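Local coordinates for protein glycoside Hydrolase (Bacteroides uniformis, PDB 5T9X) that probably hydrolyses agarose-type polysaccharides as a family 16 glycoside hydrolase of a gut bacterium's agarose-degrading pathway, at residues I107-R110 with D111-S114; S307-I311 with S312-P316. All blocks are in the same frame, centred on the assembly; numbering follows the deposited sequence.

Interaction 1: I107-R110 with D111-S114; sequences IWQR and DHIS
Q109 and H112 lie side by side where strand 106-108 gives way, through a single turn of 3-10 helix, to strand 113-116. The corner leads from the mixed sheet to the antiparallel one, consistent with the beta-sandwich (jelly roll) fold of family 16. H112 N bonds Q109 O over 3.2 Å and I113 N bonds R110 O at 3.1 Å, the i to i+3 bonds of a 3-10 turn. The close-packed side belongs to the histidine. Q109 CB lies obliquely against its ring, 3.5 Å from ND1, and the flexible methylenes of glutamine suit this half-buried place. ND1 is held further by D111, whose OD1 sits 2.7 Å away, nearly in the ring plane; with chi1 at 70° the carboxylate folds back over its own backbone to meet the ring of the next residue. NE2 is hydrogen-bonded to S125 OG, so both ring nitrogens have partners. The branched side chain of I113 packs on F88, L120 and I122, a buried setting that isoleucine fits. The solvent side is looser: R110 lends its carbonyl to I113 N, while its side chain runs outward, extended from CG to NE, to a salt bridge with D94. The His-carboxylate hydrogen bond between H112 and D111 probably fixes the rotation of the imidazole and may favour its protonated form.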
loop_
_atom_site.group_PDB
_atom_site.type_symbol
_atom_site.label_atom_id
_atom_site.label_comp_id
_atom_site.label_asym_id
_atom_site.label_seq_id
_atom_site.Cartn_x
_atom_site.Cartn_y
_atom_site.Cartn_z
ATOM N N ILE A 107 2.542 -0.601 -15.929
ATOM C CA ILE A 107 1.991 0.530 -16.682
ATOM C C ILE A 107 0.577 0.760 -16.133
ATOM O O ILE A 107 -0.351 0.039 -16.483
ATOM C CB ILE A 107 1.912 0.245 -18.201
ATOM C CG1 ILE A 107 3.286 -0.115 -18.776
ATOM C CG2 ILE A 107 1.322 1.445 -18.950
ATOM C CD1 ILE A 107 3.180 -0.687 -20.185
ATOM N N TRP A 108 0.424 1.747 -15.255
ATOM C CA TRP A 108 -0.858 2.044 -14.655
ATOM C C TRP A 108 -1.835 2.557 -15.708
ATOM O O TRP A 108 -1.443 3.225 -16.671
ATOM C CB TRP A 108 -0.698 3.041 -13.529
ATOM C CG TRP A 108 0.000 2.460 -12.322
ATOM C CD1 TRP A 108 -0.235 1.254 -11.736
ATOM C CD2 TRP A 108 1.020 3.083 -11.536
ATOM N NE1 TRP A 108 0.580 1.082 -10.638
ATOM C CE2 TRP A 108 1.350 2.198 -10.493
ATOM C CE3 TRP A 108 1.672 4.313 -11.607
ATOM C CZ2 TRP A 108 2.307 2.492 -9.557
ATOM C CZ3 TRP A 108 2.598 4.608 -10.679
ATOM C CH2 TRP A 108 2.930 3.702 -9.664
ATOM N N GLN A 109 -3.098 2.168 -15.524
ATOM C CA GLN A 109 -4.199 2.506 -16.420
ATOM C C GLN A 109 -5.392 2.943 -15.584
ATOM O O GLN A 109 -5.744 2.260 -14.615
ATOM C CB GLN A 109 -4.615 1.279 -17.223
ATOM C CG GLN A 109 -3.529 0.683 -18.102
ATOM C CD GLN A 109 -3.194 1.563 -19.291
ATOM O OE1 GLN A 109 -2.093 2.074 -19.403
ATOM N NE2 GLN A 109 -4.151 1.754 -20.168
ATOM N N ARG A 110 -6.034 4.041 -15.966
ATOM C CA ARG A 110 -7.230 4.518 -15.249
ATOM C C ARG A 110 -8.366 3.476 -15.237
ATOM O O ARG A 110 -9.032 3.262 -14.208
ATOM C CB ARG A 110 -7.740 5.840 -15.845
ATOM C CG ARG A 110 -6.802 7.010 -15.636
ATOM C CD ARG A 110 -7.339 8.314 -16.182
ATOM N NE ARG A 110 -6.327 9.355 -16.044
ATOM C CZ ARG A 110 -6.048 10.032 -14.925
ATOM N NH1 ARG A 110 -6.700 9.806 -13.781
ATOM N NH2 ARG A 110 -5.084 10.950 -14.945
ATOM N N ASP A 111 -8.561 2.816 -16.374
ATOM C CA ASP A 111 -9.668 1.870 -16.511
ATOM C C ASP A 111 -9.450 0.549 -15.791
ATOM O O ASP A 111 -10.335 -0.280 -15.809
ATOM C CB ASP A 111 -10.034 1.644 -18.004
ATOM C CG ASP A 111 -8.974 0.855 -18.781
ATOM O OD1 ASP A 111 -8.074 0.228 -18.191
ATOM O OD2 ASP A 111 -9.049 0.852 -20.016
ATOM N N HIS A 112 -8.282 0.347 -15.180
ATOM C CA HIS A 112 -8.052 -0.807 -14.301
ATOM C C HIS A 112 -8.480 -0.543 -12.850
ATOM O O HIS A 112 -8.268 -1.404 -11.986
ATOM C CB HIS A 112 -6.594 -1.273 -14.407
ATOM C CG HIS A 112 -6.336 -2.077 -15.636
ATOM N ND1 HIS A 112 -6.606 -1.603 -16.903
ATOM C CD2 HIS A 112 -5.888 -3.344 -15.799
ATOM C CE1 HIS A 112 -6.319 -2.537 -17.793
ATOM N NE2 HIS A 112 -5.884 -3.606 -17.149
ATOM N N ILE A 113 -9.080 0.630 -12.591
ATOM C CA ILE A 113 -9.656 0.965 -11.289
ATOM C C ILE A 113 -11.173 0.969 -11.355
ATOM O O ILE A 113 -11.760 1.613 -12.236
ATOM C CB ILE A 113 -9.262 2.376 -10.853
ATOM C CG1 ILE A 113 -7.748 2.503 -10.754
ATOM C CG2 ILE A 113 -9.959 2.771 -9.554
ATOM C CD1 ILE A 113 -7.083 1.524 -9.814
ATOM N N SER A 114 -11.807 0.337 -10.369
ATOM C CA SER A 114 -13.242 0.475 -10.209
ATOM C C SER A 114 -13.700 0.202 -8.785
ATOM O O SER A 114 -12.938 -0.256 -7.935
ATOM C CB SER A 114 -13.974 -0.455 -11.194
ATOM O OG SER A 114 -13.757 -1.832 -10.898
#

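Interaction 2: S307-I311 with S312-P316; sequences SWRAI and SGLSP
R309 and L314 meet across a Schellman motif that ends the short helix 307-310. R309 O is the hub of the closure: it accepts L314 N at 3.0 Å, the 6→1 bond of the motif, and S312 N at 3.2 Å, the two donors arriving from opposite faces of its carbonyl plane. G313 N completes the motif on A310 O, also at 3.2 Å, with an N-H...O angle of 164°. G313 is the C-prime residue; its phi of 95° turns the chain out of the helix, and glycine, lacking CB, takes this positive phi without crowding the carbonyl before it. The reversal brings L314 back alongside R309, where its CB lies over one face of the R309 guanidinium, offset toward the rim, and CD1 comes 4.1 Å from NH1. A bend at chi3 (60°) swings the guanidinium there, so that arginine offers a flat surface to leucine while NH2 bonds T174 O and the cation forms a cation-pi contact with Y196. Leucine suits a buried place that also touches F209. Beyond, the small residues A310 and S315 let the returning chain pass close, CB to CB at 4.1 Å, and D305 holds the serine hydroxyl. On the outer turn, S312 OG makes a weak hydrogen bond, 3.4 Å long, to W308 O.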
loop_
_atom_site.group_PDB
_atom_site.type_symbol
_atom_site.label_atom_id
_atom_site.label_comp_id
_atom_site.label_asym_id
_atom_site.label_seq_id
_atom_site.Cartn_x
_atom_site.Cartn_y
_atom_site.Cartn_z
ATOM N N SER A 307 10.103 -3.957 -10.391
ATOM C CA SER A 307 11.257 -4.231 -11.266
ATOM C C SER A 307 12.180 -5.348 -10.786
ATOM O O SER A 307 12.444 -6.290 -11.517
ATOM C CB SER A 307 12.068 -2.955 -11.483
ATOM O OG SER A 307 11.217 -1.926 -11.946
ATOM N N TRP A 308 12.660 -5.221 -9.562
ATOM C CA TRP A 308 13.568 -6.203 -8.938
ATOM C C TRP A 308 13.017 -7.632 -8.890
ATOM O O TRP A 308 13.779 -8.618 -8.918
ATOM C CB TRP A 308 13.956 -5.730 -7.538
ATOM C CG TRP A 308 12.786 -5.521 -6.575
ATOM C CD1 TRP A 308 11.911 -4.451 -6.533
ATOM C CD2 TRP A 308 12.394 -6.395 -5.506
ATOM N NE1 TRP A 308 10.999 -4.628 -5.516
ATOM C CE2 TRP A 308 11.270 -5.810 -4.873
ATOM C CE3 TRP A 308 12.888 -7.624 -5.017
ATOM C CZ2 TRP A 308 10.617 -6.418 -3.772
ATOM C CZ3 TRP A 308 12.230 -8.244 -3.915
ATOM C CH2 TRP A 308 11.106 -7.632 -3.313
ATOM N N ARG A 309 11.694 -7.748 -8.820
ATOM C CA ARG A 309 11.035 -9.044 -8.910
ATOM C C ARG A 309 10.832 -9.471 -10.346
ATOM O O ARG A 309 10.988 -10.647 -10.677
ATOM C CB ARG A 309 9.703 -9.012 -8.194
ATOM C CG ARG A 309 9.881 -9.131 -6.699
ATOM C CD ARG A 309 8.623 -8.740 -5.973
ATOM N NE ARG A 309 7.504 -9.591 -6.357
ATOM C CZ ARG A 309 7.230 -10.791 -5.848
ATOM N NH1 ARG A 309 7.998 -11.342 -4.906
ATOM N NH2 ARG A 309 6.155 -11.445 -6.286
ATOM N N ALA A 310 10.456 -8.529 -11.200
ATOM C CA ALA A 310 10.170 -8.864 -12.595
ATOM C C ALA A 310 11.433 -9.320 -13.334
ATOM O O ALA A 310 11.416 -10.237 -14.150
ATOM C CB ALA A 310 9.527 -7.692 -13.314
ATOM N N ILE A 311 12.540 -8.688 -13.019
ATOM C CA ILE A 311 13.781 -9.040 -13.659
ATOM C C ILE A 311 14.274 -10.451 -13.305
ATOM O O ILE A 311 15.057 -11.014 -14.047
ATOM C CB ILE A 311 14.831 -7.964 -13.370
ATOM C CG1 ILE A 311 15.825 -7.913 -14.515
ATOM C CG2 ILE A 311 15.471 -8.183 -12.018
ATOM C CD1 ILE A 311 16.639 -6.644 -14.480
ATOM N N SER A 312 13.800 -11.009 -12.191
ATOM C CA SER A 312 14.145 -12.352 -11.764
ATOM C C SER A 312 13.048 -13.399 -12.062
ATOM O O SER A 312 13.101 -14.511 -11.530
ATOM C CB SER A 312 14.502 -12.336 -10.267
ATOM O OG SER A 312 15.500 -11.346 -10.009
ATOM N N GLY A 313 12.084 -13.071 -12.920
ATOM C CA GLY A 313 11.073 -14.031 -13.346
ATOM C C GLY A 313 9.742 -14.031 -12.586
ATOM O O GLY A 313 8.919 -14.931 -12.793
ATOM N N LEU A 314 9.493 -13.039 -11.727
ATOM C CA LEU A 314 8.228 -13.007 -10.967
ATOM C C LEU A 314 7.168 -12.061 -11.545
ATOM O O LEU A 314 6.199 -11.726 -10.860
ATOM C CB LEU A 314 8.503 -12.740 -9.472
ATOM C CG LEU A 314 9.128 -13.978 -8.842
ATOM C CD1 LEU A 314 10.011 -13.626 -7.676
ATOM C CD2 LEU A 314 8.063 -14.941 -8.394
ATOM N N SER A 315 7.326 -11.637 -12.798
ATOM C CA SER A 315 6.253 -10.940 -13.499
ATOM C C SER A 315 5.155 -11.994 -13.727
ATOM O O SER A 315 5.470 -13.172 -13.877
ATOM C CB SER A 315 6.758 -10.345 -14.806
ATOM O OG SER A 315 5.736 -9.631 -15.503
ATOM N N PRO A 316 3.863 -11.608 -13.665
ATOM C CA PRO A 316 2.821 -12.616 -13.902
ATOM C C PRO A 316 2.797 -13.107 -15.345
ATOM O O PRO A 316 2.908 -12.300 -16.270
ATOM C CB PRO A 316 1.516 -11.880 -13.608
ATOM C CG PRO A 316 1.904 -10.672 -12.876
ATOM C CD PRO A 316 3.295 -10.317 -13.250
#

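From the N terminus, the chain first reaches interaction 1, which turns the corner at 110-112 and carries it from strand 106-108, in the mixed sheet, to strand 113-116, in the antiparallel sheet. Nearly 200 residues later, strand 298-304 leads into helix 307-310, and interaction 2 closes the turn after it, before the long strand 329-341. The two are in series, neither nested nor crossed; their centres lie 20 Å apart. The nearest atoms of interactions 1 and 2 are about 10 Å apart. Strand 140-154 lies beside both: T149 and V152 touch W108 and I113, while M144 and T147 touch A310 and S315. Interaction 1 thus joins the two sheets, whereas interaction 2 seats a loop against one.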